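Local coordinates for alginate lyase, family PL7 (Zobellia galactanivorans, PDB 3ZPY), which probably cleaves alginate by beta-elimination, acting as the catalytic domain of a longer polysaccharide lyase of family PL7, at residues A[51-55]-A[56-60]; A[160-163]-A[164-168]; A[186-190]-A[191-195]. One frame throughout, in Å; residues are numbered along the deposited sequence.

Contact 1: A[51-55]-A[56-60]; sequences FYTDG and EWVYF
Tyr-52 lays one face of its ring across Tyr-59, whose CB sits 3.5 Å from the Tyr-52 ring centroid as a CH-pi contact. The two ring planes are almost parallel, 5° apart, yet slid so far that they barely overlap: CE1 and CZ of Tyr-52 lie over CG of Tyr-59. The CG of Tyr-52 stands between backbone N and carbonyl carbon (chi1 62°), which carries the ring over its cross-strand partner. On the face holding Phe-51, Thr-53, Val-58 and Phe-60, CE1 of Phe-51 is the bump: it drops into the notch between Val-58 CG1, 3.6 Å away, and CE2 of Phe-60. The edge of the Phe-51 ring faces Phe-60 in an offset edge-to-face pair, planes at 74°. Pro-4, Val-7 and Leu-8 of helix 4-8 cover that side.

Residues 51-60 form a beta hairpin at one border of the seven-stranded sheet of the PL7 jelly roll, Tyr-52 and Tyr-59 being its hydrogen-bonded pair. Its turn is filled by Asp-54, whose OD1 accepts from Trp-57 N at 2.8 Å and Glu-56 N at 2.9 Å. OD2 takes the hydroxyl of Tyr-59 at 2.7 Å, from above the carboxylate plane; Arg-239 also bonds that hydroxyl. Thr-53 OG1 accepts from Gly-55 N at 3.0 Å, which makes an ST turn. The same hydroxyl donates to Trp-57 O across the hairpin at 2.7 Å.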
ATOM      1  N   PHE A  51     -11.537  -7.388   1.250  1.00  4.45           N
ATOM      2  CA  PHE A  51     -10.573  -7.720   2.292  1.00  4.52           C
ATOM      3  C   PHE A  51     -10.967  -9.073   2.825  1.00  4.59           C
ATOM      4  O   PHE A  51     -11.964  -9.181   3.578  1.00  5.61           O
ATOM      5  CB  PHE A  51     -10.617  -6.630   3.423  1.00  5.37           C
ATOM      6  CG  PHE A  51      -9.600  -6.889   4.536  1.00  4.99           C
ATOM      7  CD1 PHE A  51      -8.250  -6.549   4.373  1.00  7.16           C
ATOM      8  CD2 PHE A  51     -10.014  -7.437   5.736  1.00  5.49           C
ATOM      9  CE1 PHE A  51      -7.345  -6.757   5.401  1.00  7.68           C
ATOM     10  CE2 PHE A  51      -9.118  -7.616   6.755  1.00  6.46           C
ATOM     11  CZ  PHE A  51      -7.805  -7.284   6.606  1.00  7.20           C
ATOM     12  N   TYR A  52     -10.160 -10.114   2.473  1.00  4.01           N
ATOM     13  CA  TYR A  52     -10.585 -11.470   2.752  1.00  4.73           C
ATOM     14  C   TYR A  52      -9.388 -12.364   2.805  1.00  4.80           C
ATOM     15  O   TYR A  52      -8.291 -11.983   2.461  1.00  5.35           O
ATOM     16  CB  TYR A  52     -11.679 -11.946   1.754  1.00  4.99           C
ATOM     17  CG  TYR A  52     -11.243 -11.993   0.308  1.00  4.97           C
ATOM     18  CD1 TYR A  52     -10.646 -13.158  -0.172  1.00  5.89           C
ATOM     19  CD2 TYR A  52     -11.362 -10.886  -0.536  1.00  4.57           C
ATOM     20  CE1 TYR A  52     -10.223 -13.249  -1.502  1.00  5.66           C
ATOM     21  CE2 TYR A  52     -10.885 -10.919  -1.874  1.00  6.23           C
ATOM     22  CZ  TYR A  52     -10.346 -12.147  -2.310  1.00  6.29           C
ATOM     23  OH  TYR A  52      -9.885 -12.238  -3.581  1.00  8.53           O
ATOM     24  N   THR A  53      -9.648 -13.610   3.177  1.00  4.92           N
ATOM     25  CA  THR A  53      -8.518 -14.588   3.265  1.00  4.95           C
ATOM     26  C   THR A  53      -8.889 -15.954   2.709  1.00  5.07           C
ATOM     27  O   THR A  53     -10.092 -16.324   2.751  1.00  7.00           O
ATOM     28  CB  THR A  53      -7.961 -14.709   4.723  1.00  4.90           C
ATOM     29  OG1 THR A  53      -6.799 -15.525   4.709  1.00  5.56           O
ATOM     30  CG2 THR A  53      -9.010 -15.261   5.677  1.00  6.43           C
ATOM     31  N   ASP A  54      -7.865 -16.727   2.285  1.00  5.26           N
ATOM     32  CA  ASP A  54      -8.044 -18.164   2.009  1.00  5.45           C
ATOM     33  C   ASP A  54      -7.298 -19.005   2.970  1.00  5.88           C
ATOM     34  O   ASP A  54      -7.176 -20.204   2.732  1.00  7.57           O
ATOM     35  CB  ASP A  54      -7.601 -18.469   0.543  1.00  5.85           C
ATOM     36  CG  ASP A  54      -6.095 -18.160   0.318  1.00  5.47           C
ATOM     37  OD1 ASP A  54      -5.422 -17.767   1.321  1.00  5.95           O
ATOM     38  OD2 ASP A  54      -5.640 -18.286  -0.834  1.00  6.12           O
ATOM     39  N   GLY A  55      -6.881 -18.452   4.121  1.00  5.31           N
ATOM     40  CA  GLY A  55      -6.139 -19.170   5.164  1.00  5.92           C
ATOM     41  C   GLY A  55      -4.654 -19.118   4.928  1.00  5.33           C
ATOM     42  O   GLY A  55      -3.886 -19.497   5.822  1.00  8.51           O
ATOM     43  N   GLU A  56      -4.187 -18.700   3.754  1.00  4.62           N
ATOM     44  CA  GLU A  56      -2.755 -18.542   3.534  1.00  5.26           C
ATOM     45  C   GLU A  56      -2.486 -17.036   3.346  1.00  5.10           C
ATOM     46  O   GLU A  56      -1.588 -16.489   4.014  1.00  5.39           O
ATOM     47  CB  GLU A  56      -2.351 -19.284   2.269  1.00  5.93           C
ATOM     48  CG  GLU A  56      -0.910 -19.035   1.829  1.00  5.59           C
ATOM     49  CD  GLU A  56      -0.516 -19.742   0.520  1.00  6.13           C
ATOM     50  OE1 GLU A  56      -1.335 -20.539  -0.034  1.00  7.79           O
ATOM     51  OE2 GLU A  56       0.619 -19.468   0.006  1.00  6.45           O
ATOM     52  N   TRP A  57      -3.181 -16.402   2.412  1.00  4.49           N
ATOM     53  CA  TRP A  57      -2.945 -14.983   2.101  1.00  3.78           C
ATOM     54  C   TRP A  57      -4.144 -14.139   2.602  1.00  4.22           C
ATOM     55  O   TRP A  57      -5.237 -14.631   2.728  1.00  5.05           O
ATOM     56  CB  TRP A  57      -2.928 -14.725   0.588  1.00  4.67           C
ATOM     57  CG  TRP A  57      -2.015 -15.570  -0.251  1.00  3.67           C
ATOM     58  CD1 TRP A  57      -2.276 -16.806  -0.843  1.00  4.88           C
ATOM     59  CD2 TRP A  57      -0.648 -15.244  -0.544  1.00  3.61           C
ATOM     60  NE1 TRP A  57      -1.154 -17.239  -1.553  1.00  4.85           N
ATOM     61  CE2 TRP A  57      -0.127 -16.296  -1.403  1.00  4.16           C
ATOM     62  CE3 TRP A  57       0.139 -14.145  -0.278  1.00  3.82           C
ATOM     63  CZ2 TRP A  57       1.159 -16.254  -1.912  1.00  4.83           C
ATOM     64  CZ3 TRP A  57       1.419 -14.069  -0.786  1.00  5.16           C
ATOM     65  CH2 TRP A  57       1.944 -15.108  -1.624  1.00  4.56           C
ATOM     66  N   VAL A  58      -3.916 -12.867   2.772  1.00  4.64           N
ATOM     67  CA  VAL A  58      -4.980 -11.848   2.926  1.00  4.15           C
ATOM     68  C   VAL A  58      -4.975 -10.996   1.657  1.00  4.08           C
ATOM     69  O   VAL A  58      -3.920 -10.530   1.218  1.00  4.00           O
ATOM     70  CB  VAL A  58      -4.828 -11.010   4.220  1.00  3.76           C
ATOM     71  CG1 VAL A  58      -5.828  -9.844   4.232  1.00  5.07           C
ATOM     72  CG2 VAL A  58      -4.999 -11.922   5.447  1.00  4.57           C
ATOM     73  N   TYR A  59      -6.140 -10.957   1.060  1.00  4.46           N
ATOM     74  CA  TYR A  59      -6.356 -10.278  -0.261  1.00  4.09           C
ATOM     75  C   TYR A  59      -6.934  -8.917  -0.050  1.00  4.41           C
ATOM     76  O   TYR A  59      -7.825  -8.738   0.835  1.00  5.25           O
ATOM     77  CB  TYR A  59      -7.394 -11.082  -1.023  1.00  3.99           C
ATOM     78  CG  TYR A  59      -6.908 -12.465  -1.463  1.00  4.05           C
ATOM     79  CD1 TYR A  59      -6.887 -13.530  -0.561  1.00  4.78           C
ATOM     80  CD2 TYR A  59      -6.503 -12.723  -2.811  1.00  4.65           C
ATOM     81  CE1 TYR A  59      -6.444 -14.825  -0.942  1.00  4.37           C
ATOM     82  CE2 TYR A  59      -6.039 -14.004  -3.157  1.00  5.57           C
ATOM     83  CZ  TYR A  59      -6.012 -15.023  -2.255  1.00  5.14           C
ATOM     84  OH  TYR A  59      -5.586 -16.301  -2.673  1.00  6.05           O
ATOM     85  N   PHE A  60      -6.360  -7.926  -0.753  1.00  3.78           N
ATOM     86  CA  PHE A  60      -6.800  -6.516  -0.759  1.00  4.30           C
ATOM     87  C   PHE A  60      -7.209  -6.257  -2.132  1.00  4.03           C
ATOM     88  O   PHE A  60      -6.369  -6.195  -3.060  1.00  4.51           O
ATOM     89  CB  PHE A  60      -5.606  -5.641  -0.392  1.00  4.85           C
ATOM     90  CG  PHE A  60      -5.055  -5.911   1.006  1.00  4.63           C
ATOM     91  CD1 PHE A  60      -4.224  -7.045   1.239  1.00  4.03           C
ATOM     92  CD2 PHE A  60      -5.333  -5.032   2.074  1.00  5.39           C
ATOM     93  CE1 PHE A  60      -3.717  -7.281   2.541  1.00  5.03           C
ATOM     94  CE2 PHE A  60      -4.865  -5.297   3.330  1.00  4.82           C
ATOM     95  CZ  PHE A  60      -4.006  -6.378   3.557  1.00  5.77           C
TER
HETATM   96  O   HOH W   1      -4.105 -20.659  -0.563  1.00 11.67           O

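Contact 2: A[160-163]-A[164-168]; sequences SGYV and TEEQG
Gly-161 and Glu-165 meet across a single helical turn, Gly-161 at the N-cap position and residues 162-165 forming the helix. Gly-161 O receives two backbone donors, Glu-165 N at 2.8 Å and Thr-164 N at 3.2 Å. Tyr-162 O adds one more turn-closing bond, to Glu-166 N at 3.0 Å, and Glu-166 is the first residue to leave helical geometry. Strand 154-160 of the ten-stranded sheet ends at Ser-160 and the helix follows at once, on the way to strand 171-177.

The side chain of Glu-165 folds back along the helix start. With CG beside the backbone N (chi1 -64°) and an extended chain beyond it, OE2 reaches Gly-161 N at 3.0 Å; the N-H comes in from above the carboxylate plane, 52° out of it. Arg-141 forms a salt bridge with the same oxygen. Close by, Thr-164 OG1 packs 3.3 Å from Ser-160 CA and hydrogen-bonds the carbonyl of Ile-159. At the other end, Glu-166 CB stands over the centre of the Tyr-162 ring, 3.7 Å from the centroid and 6° off the normal, while its CG reaches out over CD2. The Tyr-162 ring also touches Met-207 and Val-209.

A carboxylate thus serves the amide of the N-cap residue. The Gly-161 N-H and the Arg-141 salt bridge both act on OE2, and together they probably favour the ionised form of Glu-165.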
ATOM      1  N   SER A 160       7.961   5.204  -6.602  1.00  5.41           N
ATOM      2  CA  SER A 160       7.456   6.604  -6.683  1.00  5.67           C
ATOM      3  C   SER A 160       7.413   7.158  -5.245  1.00  5.83           C
ATOM      4  O   SER A 160       8.015   6.593  -4.355  1.00  5.44           O
ATOM      5  CB  SER A 160       6.075   6.576  -7.346  1.00  8.22           C
ATOM      6  OG  SER A 160       6.160   6.189  -8.707  1.00  7.40           O
ATOM      7  N   GLY A 161       6.702   8.273  -5.025  1.00  6.07           N
ATOM      8  CA  GLY A 161       6.813   8.993  -3.784  1.00  6.53           C
ATOM      9  C   GLY A 161       7.958   9.973  -3.761  1.00  6.87           C
ATOM     10  O   GLY A 161       8.724  10.026  -4.730  1.00  6.94           O
ATOM     11  N   TYR A 162       8.137  10.667  -2.616  1.00  7.09           N
ATOM     12  CA  TYR A 162       9.056  11.826  -2.534  1.00  7.11           C
ATOM     13  C   TYR A 162      10.504  11.444  -2.922  1.00  7.19           C
ATOM     14  O   TYR A 162      11.162  12.126  -3.685  1.00  7.20           O
ATOM     15  CB  TYR A 162       9.034  12.363  -1.116  1.00  8.26           C
ATOM     16  CG  TYR A 162       9.833  13.564  -0.938  1.00  7.64           C
ATOM     17  CD1 TYR A 162      11.249  13.546  -1.017  1.00  9.54           C
ATOM     18  CD2 TYR A 162       9.183  14.792  -0.849  1.00 10.57           C
ATOM     19  CE1 TYR A 162      11.983  14.712  -0.897  1.00 12.86           C
ATOM     20  CE2 TYR A 162       9.910  15.988  -0.728  1.00 13.15           C
ATOM     21  CZ  TYR A 162      11.340  15.932  -0.750  1.00 12.71           C
ATOM     22  OH  TYR A 162      12.105  17.068  -0.694  1.00 19.15           O
ATOM     23  N   VAL A 163      10.910  10.242  -2.484  1.00  7.05           N
ATOM     24  CA  VAL A 163      12.310   9.880  -2.560  1.00  5.92           C
ATOM     25  C   VAL A 163      12.802   9.769  -4.037  1.00  6.06           C
ATOM     26  O   VAL A 163      13.968  10.001  -4.295  1.00  7.62           O
ATOM     27  CB  VAL A 163      12.601   8.541  -1.789  1.00  5.69           C
ATOM     28  CG1 VAL A 163      11.975   7.333  -2.488  1.00  7.09           C
ATOM     29  CG2 VAL A 163      14.109   8.412  -1.535  1.00  6.96           C
ATOM     30  N   THR A 164      11.890   9.513  -4.968  1.00  5.84           N
ATOM     31  CA  THR A 164      12.216   9.545  -6.409  1.00  6.62           C
ATOM     32  C   THR A 164      11.589  10.783  -7.045  1.00  8.21           C
ATOM     33  O   THR A 164      12.286  11.506  -7.778  1.00  8.62           O
ATOM     34  CB  THR A 164      11.862   8.253  -7.141  1.00  5.75           C
ATOM     35  OG1 THR A 164      10.482   8.006  -6.962  1.00  6.41           O
ATOM     36  CG2 THR A 164      12.728   7.108  -6.722  1.00  5.95           C
ATOM     37  N   GLU A 165      10.280  10.970  -6.862  1.00  8.81           N
ATOM     38  CA  GLU A 165       9.632  12.073  -7.613  1.00  9.68           C
ATOM     39  C   GLU A 165      10.210  13.459  -7.388  1.00  9.93           C
ATOM     40  O   GLU A 165      10.107  14.303  -8.280  1.00 15.36           O
ATOM     41  CB  GLU A 165       8.138  12.039  -7.302  1.00 12.72           C
ATOM     42  CG  GLU A 165       7.392  10.815  -7.762  1.00 12.80           C
ATOM     43  CD  GLU A 165       5.956  10.924  -7.300  1.00 19.06           C
ATOM     44  OE1 GLU A 165       5.357  12.036  -7.163  1.00 24.97           O
ATOM     45  OE2 GLU A 165       5.344   9.909  -7.143  1.00 23.41           O
ATOM     46  N   GLU A 166      10.674  13.755  -6.173  1.00  9.42           N
ATOM     47  CA  GLU A 166      11.179  15.070  -5.823  1.00 11.55           C
ATOM     48  C   GLU A 166      12.707  15.064  -5.858  1.00 11.11           C
ATOM     49  O   GLU A 166      13.366  16.036  -5.545  1.00 14.52           O
ATOM     50  CB  GLU A 166      10.629  15.499  -4.446  1.00 13.20           C
ATOM     51  CG  GLU A 166       9.133  15.819  -4.420  1.00 16.04           C
ATOM     52  CD  GLU A 166       8.813  17.190  -4.939  1.00 19.28           C
ATOM     53  OE1 GLU A 166       9.745  17.876  -5.351  1.00 22.63           O
ATOM     54  OE2 GLU A 166       7.633  17.565  -4.906  1.00 30.16           O
ATOM     55  N   GLN A 167      13.275  13.950  -6.372  1.00  9.05           N
ATOM     56  CA  GLN A 167      14.744  13.727  -6.390  1.00  9.16           C
ATOM     57  C   GLN A 167      15.168  13.019  -7.678  1.00  8.55           C
ATOM     58  O   GLN A 167      15.769  11.935  -7.696  1.00 10.83           O
ATOM     59  CB  GLN A 167      15.213  12.978  -5.116  1.00  9.05           C
ATOM     60  CG  GLN A 167      14.661  13.530  -3.812  1.00 12.29           C
ATOM     61  CD  GLN A 167      15.391  12.913  -2.654  1.00  7.94           C
ATOM     62  OE1 GLN A 167      15.583  11.653  -2.601  1.00 10.07           O
ATOM     63  NE2 GLN A 167      15.833  13.735  -1.709  1.00  9.19           N
ATOM     64  N   GLY A 168      14.725  13.593  -8.799  1.00  8.67           N
ATOM     65  CA  GLY A 168      15.200  13.160 -10.128  1.00  8.75           C
ATOM     66  C   GLY A 168      14.246  12.366 -10.931  1.00  8.38           C
ATOM     67  O   GLY A 168      14.519  12.067 -12.108  1.00 10.04           O
TER
HETATM   68  O   HOH W   2       5.431   8.281 -10.173  1.00 15.43           O

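Contact 3: A[186-190]-A[191-195]; sequences LVYSG and GYVEL
Tyr-188 turns one face of its ring to Val-193, whose CG2 lies 3.9 Å from the ring centroid, 18° off the normal and displaced toward the rim over CD1 and CE1. CG of Tyr-188 lies anti to the backbone N (chi1 -160°), which brings the ring across to Val-193, and its edge runs on toward Gly-191, with CE1 3.9 Å from Gly-191 O. Val-139 of strand 138-146, in the other sheet, touches both side chains, placing them in the core between the two sheets. Further along the same face, Leu-186 leans CD1 over the opposite strand, 3.3 Å from Glu-194 O.

The side chains stand on a beta hairpin with a two-residue loop, Gly-190 and Gly-191, making a type I' turn from Ser-189 to Tyr-192. Both glycines have positive phi, as such a turn requires at its two central positions. Ser-189 and Tyr-192 close it with a pair of backbone bonds, and Val-187 with Glu-194 forms the next hydrogen-bonded pair, Val-187 N meeting Glu-194 O at 2.8 Å.

The other face, carrying Val-187, Ser-189, Tyr-192 and Glu-194, is more polar. Glu-194 extends to Arg-204 in a salt bridge and to Ser-201 in a hydrogen bond, both on the adjacent strand 200-206, and Arg-204 also makes a cation-pi contact with Tyr-192. One arginine therefore joins a buried carboxylate and an aromatic ring, and its positive charge probably offsets the cost of burying Glu-194 in ionised form.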
ATOM      1  N   LEU A 186      11.390  -3.459   3.167  1.00  3.98           N
ATOM      2  CA  LEU A 186      11.454  -1.982   2.956  1.00  4.33           C
ATOM      3  C   LEU A 186      12.055  -1.399   4.219  1.00  4.29           C
ATOM      4  O   LEU A 186      11.543  -1.613   5.335  1.00  6.86           O
ATOM      5  CB  LEU A 186      10.042  -1.520   2.711  1.00  5.65           C
ATOM      6  CG  LEU A 186       9.912  -0.042   2.352  1.00  4.95           C
ATOM      7  CD1 LEU A 186      10.677   0.271   1.077  1.00  5.80           C
ATOM      8  CD2 LEU A 186       8.421   0.313   2.231  1.00  8.16           C
ATOM      9  N   VAL A 187      13.191  -0.728   4.064  1.00  5.01           N
ATOM     10  CA  VAL A 187      13.993  -0.253   5.210  1.00  5.06           C
ATOM     11  C   VAL A 187      14.107   1.256   5.056  1.00  5.17           C
ATOM     12  O   VAL A 187      14.428   1.747   3.991  1.00  6.17           O
ATOM     13  CB  VAL A 187      15.354  -0.902   5.263  1.00  5.04           C
ATOM     14  CG1 VAL A 187      16.086  -0.432   6.528  1.00  6.75           C
ATOM     15  CG2 VAL A 187      15.240  -2.478   5.347  1.00  6.50           C
ATOM     16  N   TYR A 188      13.985   1.951   6.178  1.00  4.58           N
ATOM     17  CA  TYR A 188      14.302   3.382   6.272  1.00  5.61           C
ATOM     18  C   TYR A 188      15.267   3.475   7.445  1.00  5.05           C
ATOM     19  O   TYR A 188      14.884   3.191   8.579  1.00  5.15           O
ATOM     20  CB  TYR A 188      12.990   4.190   6.575  1.00  5.58           C
ATOM     21  CG  TYR A 188      13.035   5.674   6.234  1.00  5.43           C
ATOM     22  CD1 TYR A 188      14.196   6.344   5.761  1.00  5.41           C
ATOM     23  CD2 TYR A 188      11.855   6.403   6.298  1.00  6.11           C
ATOM     24  CE1 TYR A 188      14.178   7.752   5.472  1.00  5.51           C
ATOM     25  CE2 TYR A 188      11.801   7.804   5.988  1.00  5.97           C
ATOM     26  CZ  TYR A 188      12.958   8.440   5.540  1.00  5.65           C
ATOM     27  OH  TYR A 188      12.861   9.838   5.255  1.00  6.28           O
ATOM     28  N   SER A 189      16.528   3.837   7.124  1.00  4.59           N
ATOM     29  CA  SER A 189      17.608   3.815   8.128  1.00  5.58           C
ATOM     30  C   SER A 189      18.689   4.703   7.657  1.00  6.12           C
ATOM     31  O   SER A 189      19.038   4.705   6.462  1.00  5.70           O
ATOM     32  CB  SER A 189      18.145   2.361   8.315  1.00  6.16           C
ATOM     33  OG  SER A 189      19.150   2.360   9.338  1.00  7.54           O
ATOM     34  N   GLY A 190      19.213   5.511   8.559  1.00  6.95           N
ATOM     35  CA  GLY A 190      20.308   6.408   8.165  1.00  8.98           C
ATOM     36  C   GLY A 190      19.951   7.489   7.137  1.00  6.58           C
ATOM     37  O   GLY A 190      20.811   8.037   6.509  1.00  9.23           O
ATOM     38  N   GLY A 191      18.646   7.747   7.016  1.00  8.31           N
ATOM     39  CA  GLY A 191      18.047   8.597   6.093  1.00  7.50           C
ATOM     40  C   GLY A 191      17.954   8.015   4.679  1.00  6.12           C
ATOM     41  O   GLY A 191      17.530   8.673   3.785  1.00  8.24           O
ATOM     42  N   TYR A 192      18.295   6.745   4.476  1.00  6.05           N
ATOM     43  CA  TYR A 192      18.107   6.060   3.208  1.00  6.05           C
ATOM     44  C   TYR A 192      16.811   5.248   3.202  1.00  5.70           C
ATOM     45  O   TYR A 192      16.503   4.556   4.180  1.00  7.21           O
ATOM     46  CB  TYR A 192      19.228   5.038   2.942  1.00  6.19           C
ATOM     47  CG  TYR A 192      20.555   5.689   2.563  1.00  5.76           C
ATOM     48  CD1 TYR A 192      21.405   6.259   3.563  1.00  7.42           C
ATOM     49  CD2 TYR A 192      21.005   5.630   1.248  1.00  6.75           C
ATOM     50  CE1 TYR A 192      22.648   6.814   3.200  1.00  8.37           C
ATOM     51  CE2 TYR A 192      22.233   6.271   0.898  1.00 10.75           C
ATOM     52  CZ  TYR A 192      23.026   6.773   1.862  1.00 10.19           C
ATOM     53  OH  TYR A 192      24.281   7.392   1.614  1.00 16.03           O
ATOM     54  N   VAL A 193      16.066   5.301   2.075  1.00  5.30           N
ATOM     55  CA  VAL A 193      14.899   4.430   1.809  1.00  5.87           C
ATOM     56  C   VAL A 193      15.378   3.349   0.880  1.00  5.09           C
ATOM     57  O   VAL A 193      16.064   3.593  -0.113  1.00  5.26           O
ATOM     58  CB  VAL A 193      13.813   5.258   1.118  1.00  5.10           C
ATOM     59  CG1 VAL A 193      12.685   4.358   0.696  1.00  5.94           C
ATOM     60  CG2 VAL A 193      13.363   6.327   2.099  1.00  7.92           C
ATOM     61  N   GLU A 194      15.058   2.094   1.240  1.00  4.95           N
ATOM     62  CA  GLU A 194      15.559   0.920   0.489  1.00  4.52           C
ATOM     63  C   GLU A 194      14.584  -0.198   0.416  1.00  4.73           C
ATOM     64  O   GLU A 194      13.884  -0.488   1.409  1.00  5.48           O
ATOM     65  CB  GLU A 194      16.867   0.440   1.095  1.00  5.08           C
ATOM     66  CG  GLU A 194      17.523  -0.741   0.363  1.00  5.83           C
ATOM     67  CD  GLU A 194      18.958  -0.904   0.784  1.00  6.54           C
ATOM     68  OE1 GLU A 194      19.356  -0.348   1.863  1.00  8.03           O
ATOM     69  OE2 GLU A 194      19.725  -1.520   0.027  1.00  8.29           O
ATOM     70  N   LEU A 195      14.489  -0.752  -0.804  1.00  4.77           N
ATOM     71  CA  LEU A 195      13.715  -2.004  -1.002  1.00  4.37           C
ATOM     72  C   LEU A 195      14.601  -3.108  -1.386  1.00  5.04           C
ATOM     73  O   LEU A 195      15.358  -3.008  -2.338  1.00  5.39           O
ATOM     74  CB  LEU A 195      12.656  -1.764  -2.110  1.00  4.49           C
ATOM     75  CG  LEU A 195      11.721  -2.941  -2.431  1.00  4.31           C
ATOM     76  CD1 LEU A 195      10.742  -3.284  -1.311  1.00  5.38           C
ATOM     77  CD2 LEU A 195      10.965  -2.632  -3.715  1.00  6.01           C
TER

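In the fold
Along the chain the three contacts come in series: contact 1, then contact 2, then contact 3. Contacts 1 and 3 are hairpins of the same seven-stranded antiparallel sheet, their centres about 28 Å apart. Strands 235-247 and 96-107 lie between strands 58-63 and 182-189 in the order of the sheet. Contact 2 belongs instead to a helix following strand 154-160 of the other sheet, its centre about 31 Å from that of contact 1, across the centre of the chain. It touches contact 3, where Val-163 CG2 packs 4.1 Å from Val-193 CB. The contacts thus sit at well separated places in one jelly-roll domain, except that contacts 2 and 3 meet where its two sheets pack together.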